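Local coordinates for ATP synthase epsilon chain (Caldalkalibacillus thermarum TA2.A1, PDB 5IK2), which probably serves, as the epsilon subunit of the F1 sector, in rotary ATP synthesis driven by a proton gradient, and, in its natural form, binds ATP, at residues 67-70 and 75-78; 98-103 and 118-123. The protein carries 2 engineered substitutions. All blocks are in the same frame, centred on the assembly; numbering follows the deposited sequence.

Contact 1: 67-70 and 75-78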
loop_
_atom_site.group_PDB
_atom_site.type_symbol
_atom_site.label_atom_id
_atom_site.label_comp_id
_atom_site.label_asym_id
_atom_site.label_seq_id
_atom_site.Cartn_x
_atom_site.Cartn_y
_atom_site.Cartn_z
ATOM N N PHE H 67 -47.740 48.200 6.041
ATOM C CA PHE H 67 -48.512 49.359 5.586
ATOM C C PHE H 67 -49.231 49.066 4.268
ATOM O O PHE H 67 -48.785 48.234 3.472
ATOM C CB PHE H 67 -47.617 50.603 5.456
ATOM C CG PHE H 67 -46.667 50.565 4.288
ATOM C CD1 PHE H 67 -45.459 49.876 4.375
ATOM C CD2 PHE H 67 -46.967 51.239 3.103
ATOM C CE1 PHE H 67 -44.576 49.845 3.300
ATOM C CE2 PHE H 67 -46.089 51.212 2.026
ATOM C CZ PHE H 67 -44.891 50.516 2.125
ATOM N N LEU H 68 -50.341 49.771 4.059
ATOM C CA LEU H 68 -51.196 49.612 2.883
ATOM C C LEU H 68 -50.844 50.671 1.845
ATOM O O LEU H 68 -50.528 51.801 2.206
ATOM C CB LEU H 68 -52.662 49.764 3.300
ATOM C CG LEU H 68 -53.765 49.608 2.251
ATOM C CD1 LEU H 68 -53.786 48.201 1.673
ATOM C CD2 LEU H 68 -55.107 49.945 2.879
ATOM N N GLU H 69 -50.886 50.297 0.567
ATOM C CA GLU H 69 -50.742 51.250 -0.542
ATOM C C GLU H 69 -51.813 50.975 -1.599
ATOM O O GLU H 69 -51.740 49.984 -2.329
ATOM C CB GLU H 69 -49.348 51.174 -1.171
ATOM C CG GLU H 69 -49.053 52.328 -2.136
ATOM C CD GLU H 69 -48.412 51.914 -3.454
ATOM O OE1 GLU H 69 -48.406 50.715 -3.800
ATOM O OE2 GLU H 69 -47.918 52.811 -4.166
ATOM N N VAL H 70 -52.799 51.867 -1.672
ATOM C CA VAL H 70 -53.941 51.714 -2.567
ATOM C C VAL H 70 -53.758 52.552 -3.830
ATOM O O VAL H 70 -53.295 53.690 -3.767
ATOM C CB VAL H 70 -55.253 52.152 -1.877
ATOM C CG1 VAL H 70 -56.460 51.825 -2.756
ATOM C CG2 VAL H 70 -55.384 51.499 -0.505
ATOM N N VAL H 75 -53.720 47.144 -5.375
ATOM C CA VAL H 75 -53.660 47.233 -3.908
ATOM C C VAL H 75 -52.444 46.453 -3.397
ATOM O O VAL H 75 -52.379 45.235 -3.555
ATOM C CB VAL H 75 -54.942 46.666 -3.253
ATOM C CG1 VAL H 75 -54.843 46.691 -1.727
ATOM C CG2 VAL H 75 -56.167 47.439 -3.726
ATOM N N ASN H 76 -51.491 47.161 -2.784
ATOM C CA ASN H 76 -50.281 46.550 -2.221
ATOM C C ASN H 76 -50.273 46.615 -0.696
ATOM O O ASN H 76 -50.690 47.615 -0.108
ATOM C CB ASN H 76 -49.032 47.255 -2.759
ATOM C CG ASN H 76 -48.806 47.002 -4.236
ATOM O OD1 ASN H 76 -49.015 45.894 -4.731
ATOM N ND2 ASN H 76 -48.362 48.032 -4.950
ATOM N N ILE H 77 -49.809 45.535 -0.069
ATOM C CA ILE H 77 -49.529 45.500 1.367
ATOM C C ILE H 77 -48.112 44.955 1.558
ATOM O O ILE H 77 -47.857 43.781 1.297
ATOM C CB ILE H 77 -50.562 44.643 2.141
ATOM C CG1 ILE H 77 -51.918 45.358 2.176
ATOM C CG2 ILE H 77 -50.090 44.363 3.570
ATOM C CD1 ILE H 77 -53.072 44.494 2.636
ATOM N N LEU H 78 -47.207 45.826 2.004
ATOM C CA LEU H 78 -45.830 45.456 2.339
ATOM C C LEU H 78 -45.720 45.360 3.860
ATOM O O LEU H 78 -46.119 46.291 4.561
ATOM C CB LEU H 78 -44.844 46.500 1.796
ATOM C CG LEU H 78 -44.510 46.427 0.300
ATOM C CD1 LEU H 78 -45.704 46.794 -0.573
ATOM C CD2 LEU H 78 -43.327 47.329 -0.020
#
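Glu69 and Asn76 sit opposite each other on neighbouring antiparallel strands, a hydrogen-bonded pair, with side chains alongside one another and pointing the same way. The amide ND2 of Asn76 donates to Glu69 OE1 at 2.9 Å, meeting the oxygen nearly along its C-O axis, and carboxylate and amide lie only 18° from coplanar. Glu69 gets there by setting CG anti to the backbone N (chi1 -168°) and then bending at chi2, which brings OE1 over to the neighbouring strand. Lys74 NZ bonds the other end of the amide, Asn76 OD1, so the flat group is held from both ends. Beneath this pair the backbones are joined by Glu69 N to Asn76 O (2.8 Å) and Asn76 N to Glu69 O (2.9 Å). The two strands, 66-70 and 74-79, form a beta hairpin in the N-terminal beta-sandwich domain of the epsilon subunit, flanked by strands 41-44 and 4-9. On the same sheet face as Glu69, the Phe67 ring lies beside Leu78, with CE1 3.7 Å from Leu78 CB; an apolar side chain of another protein chain packs on Phe67. The opposite face carries Leu68, whose CD1 reaches across to Ile77 CG1 (3.4 Å) and to Val75 CG1 (3.9 Å), while Val34 of strand 31-34 touches both Leu68 and Val75.

Contact 2: 98-103 and 118-123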
loop_
_atom_site.group_PDB
_atom_site.type_symbol
_atom_site.label_atom_id
_atom_site.label_comp_id
_atom_site.label_asym_id
_atom_site.label_seq_id
_atom_site.Cartn_x
_atom_site.Cartn_y
_atom_site.Cartn_z
ATOM N N ALA H 98 -46.378 33.314 25.317
ATOM C CA ALA H 98 -46.089 33.100 26.740
ATOM C C ALA H 98 -44.811 33.810 27.204
ATOM O O ALA H 98 -44.735 34.267 28.347
ATOM C CB ALA H 98 -46.002 31.608 27.043
ATOM N N ARG H 99 -43.818 33.892 26.318
ATOM C CA ARG H 99 -42.579 34.625 26.585
ATOM C C ARG H 99 -42.854 36.118 26.782
ATOM O O ARG H 99 -42.573 36.671 27.847
ATOM C CB ARG H 99 -41.584 34.421 25.431
ATOM C CG ARG H 99 -40.251 35.156 25.564
ATOM C CD ARG H 99 -39.564 35.313 24.214
ATOM N NE ARG H 99 -38.419 36.223 24.281
ATOM C CZ ARG H 99 -37.684 36.613 23.237
ATOM N NH1 ARG H 99 -37.953 36.181 22.004
ATOM N NH2 ARG H 99 -36.665 37.447 23.428
ATOM N N HIS H 100 -43.412 36.752 25.754
ATOM C CA HIS H 100 -43.554 38.211 25.722
ATOM C C HIS H 100 -44.617 38.765 26.676
ATOM O O HIS H 100 -44.435 39.854 27.213
ATOM C CB HIS H 100 -43.813 38.699 24.290
ATOM C CG HIS H 100 -42.668 38.445 23.357
ATOM N ND1 HIS H 100 -41.383 38.861 23.631
ATOM C CD2 HIS H 100 -42.613 37.822 22.157
ATOM C CE1 HIS H 100 -40.586 38.502 22.643
ATOM N NE2 HIS H 100 -41.307 37.869 21.734
ATOM N N GLU H 101 -45.706 38.026 26.894
ATOM C CA GLU H 101 -46.779 38.487 27.788
ATOM C C GLU H 101 -46.371 38.474 29.270
ATOM O O GLU H 101 -46.764 39.369 30.021
ATOM C CB GLU H 101 -48.079 37.694 27.559
ATOM C CG GLU H 101 -48.144 36.306 28.192
ATOM C CD GLU H 101 -49.326 35.480 27.706
ATOM O OE1 GLU H 101 -49.325 34.254 27.941
ATOM O OE2 GLU H 101 -50.260 36.047 27.097
ATOM N N THR H 102 -45.591 37.471 29.681
ATOM C CA THR H 102 -45.108 37.374 31.068
ATOM C C THR H 102 -44.021 38.411 31.385
ATOM O O THR H 102 -43.945 38.897 32.515
ATOM C CB THR H 102 -44.580 35.963 31.404
ATOM O OG1 THR H 102 -43.540 35.602 30.490
ATOM C CG2 THR H 102 -45.706 34.931 31.336
ATOM N N ILE H 103 -43.188 38.738 30.394
ATOM C CA ILE H 103 -42.211 39.834 30.510
ATOM C C ILE H 103 -42.927 41.191 30.568
ATOM O O ILE H 103 -42.570 42.046 31.380
ATOM C CB ILE H 103 -41.182 39.823 29.346
ATOM C CG1 ILE H 103 -40.310 38.563 29.411
ATOM C CG2 ILE H 103 -40.285 41.061 29.383
ATOM C CD1 ILE H 103 -39.529 38.274 28.144
ATOM N N LYS H 118 -44.192 44.201 23.229
ATOM C CA LYS H 118 -45.621 44.382 22.936
ATOM C C LYS H 118 -45.948 44.113 21.464
ATOM O O LYS H 118 -46.969 43.494 21.160
ATOM C CB LYS H 118 -46.090 45.789 23.328
ATOM C CG LYS H 118 -47.604 45.953 23.345
ATOM C CD LYS H 118 -48.017 47.313 23.883
ATOM C CE LYS H 118 -49.530 47.454 23.919
ATOM N NZ LYS H 118 -49.957 48.801 24.392
ATOM N N ARG H 119 -45.084 44.585 20.564
ATOM C CA ARG H 119 -45.221 44.308 19.127
ATOM C C ARG H 119 -44.995 42.827 18.801
ATOM O O ARG H 119 -45.702 42.263 17.964
ATOM C CB ARG H 119 -44.279 45.196 18.299
ATOM C CG ARG H 119 -44.746 46.642 18.201
ATOM C CD ARG H 119 -43.832 47.492 17.330
ATOM N NE ARG H 119 -42.574 47.827 18.001
ATOM C CZ ARG H 119 -41.635 48.646 17.516
ATOM N NH1 ARG H 119 -41.779 49.242 16.331
ATOM N NH2 ARG H 119 -40.532 48.871 18.228
ATOM N N ALA H 120 -44.018 42.209 19.468
ATOM C CA ALA H 120 -43.760 40.767 19.331
ATOM C C ALA H 120 -44.902 39.905 19.894
ATOM O O ALA H 120 -45.188 38.831 19.362
ATOM C CB ALA H 120 -42.440 40.396 19.994
ATOM N N LEU H 121 -45.536 40.377 20.970
ATOM C CA LEU H 121 -46.737 39.735 21.523
ATOM C C LEU H 121 -47.920 39.821 20.551
ATOM O O LEU H 121 -48.648 38.842 20.372
ATOM C CB LEU H 121 -47.117 40.369 22.871
ATOM C CG LEU H 121 -48.398 39.895 23.571
ATOM C CD1 LEU H 121 -48.379 38.391 23.799
ATOM C CD2 LEU H 121 -48.584 40.638 24.885
ATOM N N GLU H 122 -48.107 40.992 19.942
ATOM C CA GLU H 122 -49.155 41.196 18.932
ATOM C C GLU H 122 -48.951 40.333 17.684
ATOM O O GLU H 122 -49.923 39.842 17.107
ATOM C CB GLU H 122 -49.245 42.675 18.533
ATOM C CG GLU H 122 -49.906 43.549 19.587
ATOM C CD GLU H 122 -49.776 45.037 19.310
ATOM O OE1 GLU H 122 -49.356 45.422 18.197
ATOM O OE2 GLU H 122 -50.107 45.829 20.215
ATOM N N ARG H 123 -47.693 40.163 17.273
ATOM C CA ARG H 123 -47.335 39.267 16.167
ATOM C C ARG H 123 -47.725 37.820 16.470
ATOM O O ARG H 123 -48.243 37.120 15.598
ATOM C CB ARG H 123 -45.831 39.345 15.880
ATOM C CG ARG H 123 -45.359 38.540 14.677
ATOM C CD ARG H 123 -43.844 38.558 14.561
ATOM N NE ARG H 123 -43.324 39.891 14.253
ATOM C CZ ARG H 123 -42.031 40.197 14.122
ATOM N NH1 ARG H 123 -41.087 39.265 14.269
ATOM N NH2 ARG H 123 -41.674 41.448 13.838
#
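His100 presents a face of its imidazole to the methyl group of Ala120 on the facing helix. Ala120 CB sits 3.5 Å from the ring centroid and 24° off the ring normal, a CH-pi contact displaced toward the NE2-CD2 side of the ring. With CG anti to the carbonyl carbon (chi1 -65°), the imidazole swings over Ala120, while His100 CB lies 4.0 Å from Leu121 CB. The opposite ring face is met near its rim by CD of Arg99, so the imidazole is sandwiched between a methyl group and an arginine chain; the ring of His117 also meets it. Replacing His100 with an alanine would take the ring away, which is likely to leave the Ala120 methyl without its aromatic partner and Arg99 CD without the face it packs on. Leu121 holds its CG anti to the backbone N, and the branched end reaches the neighbouring helix, where CD1 lies 3.8 Å from Glu101 CB. Lys97 and Leu104 of helix 90-104 also touch Leu121. No hydrogen bond joins the two segments, whose axes approach to 8.7 Å and run at 141° to each other. Arg99 and Arg123, ATP-binding residues, lie on these segments, though no nucleotide is bound to this chain here. The two segments belong to the C-terminal helical hairpin of the epsilon subunit, for which a coiled coil is predicted, and they pack here through a CH-pi contact and a leucine.

How the contacts relate
Along the chain the two are in series: contact 1, in the beta-sandwich domain, is complete before contact 2 begins in the helical domain. They lie on opposite sides of the chain's centre, their centres 26 Å apart and their nearest atoms about 11 Å. Contact 1 lies near the ATP site without contributing to it: between side chains, Ile77 is about 10 Å from Thr81 and about 12 Å from Glu83. Contact 2 carries two of the site's residues, Arg99 and Arg123, and its Ala120 side chain is about 8 Å from that of Arg127. Ala89 and Ala92 of the site are engineered here, and no nucleotide is bound to this chain.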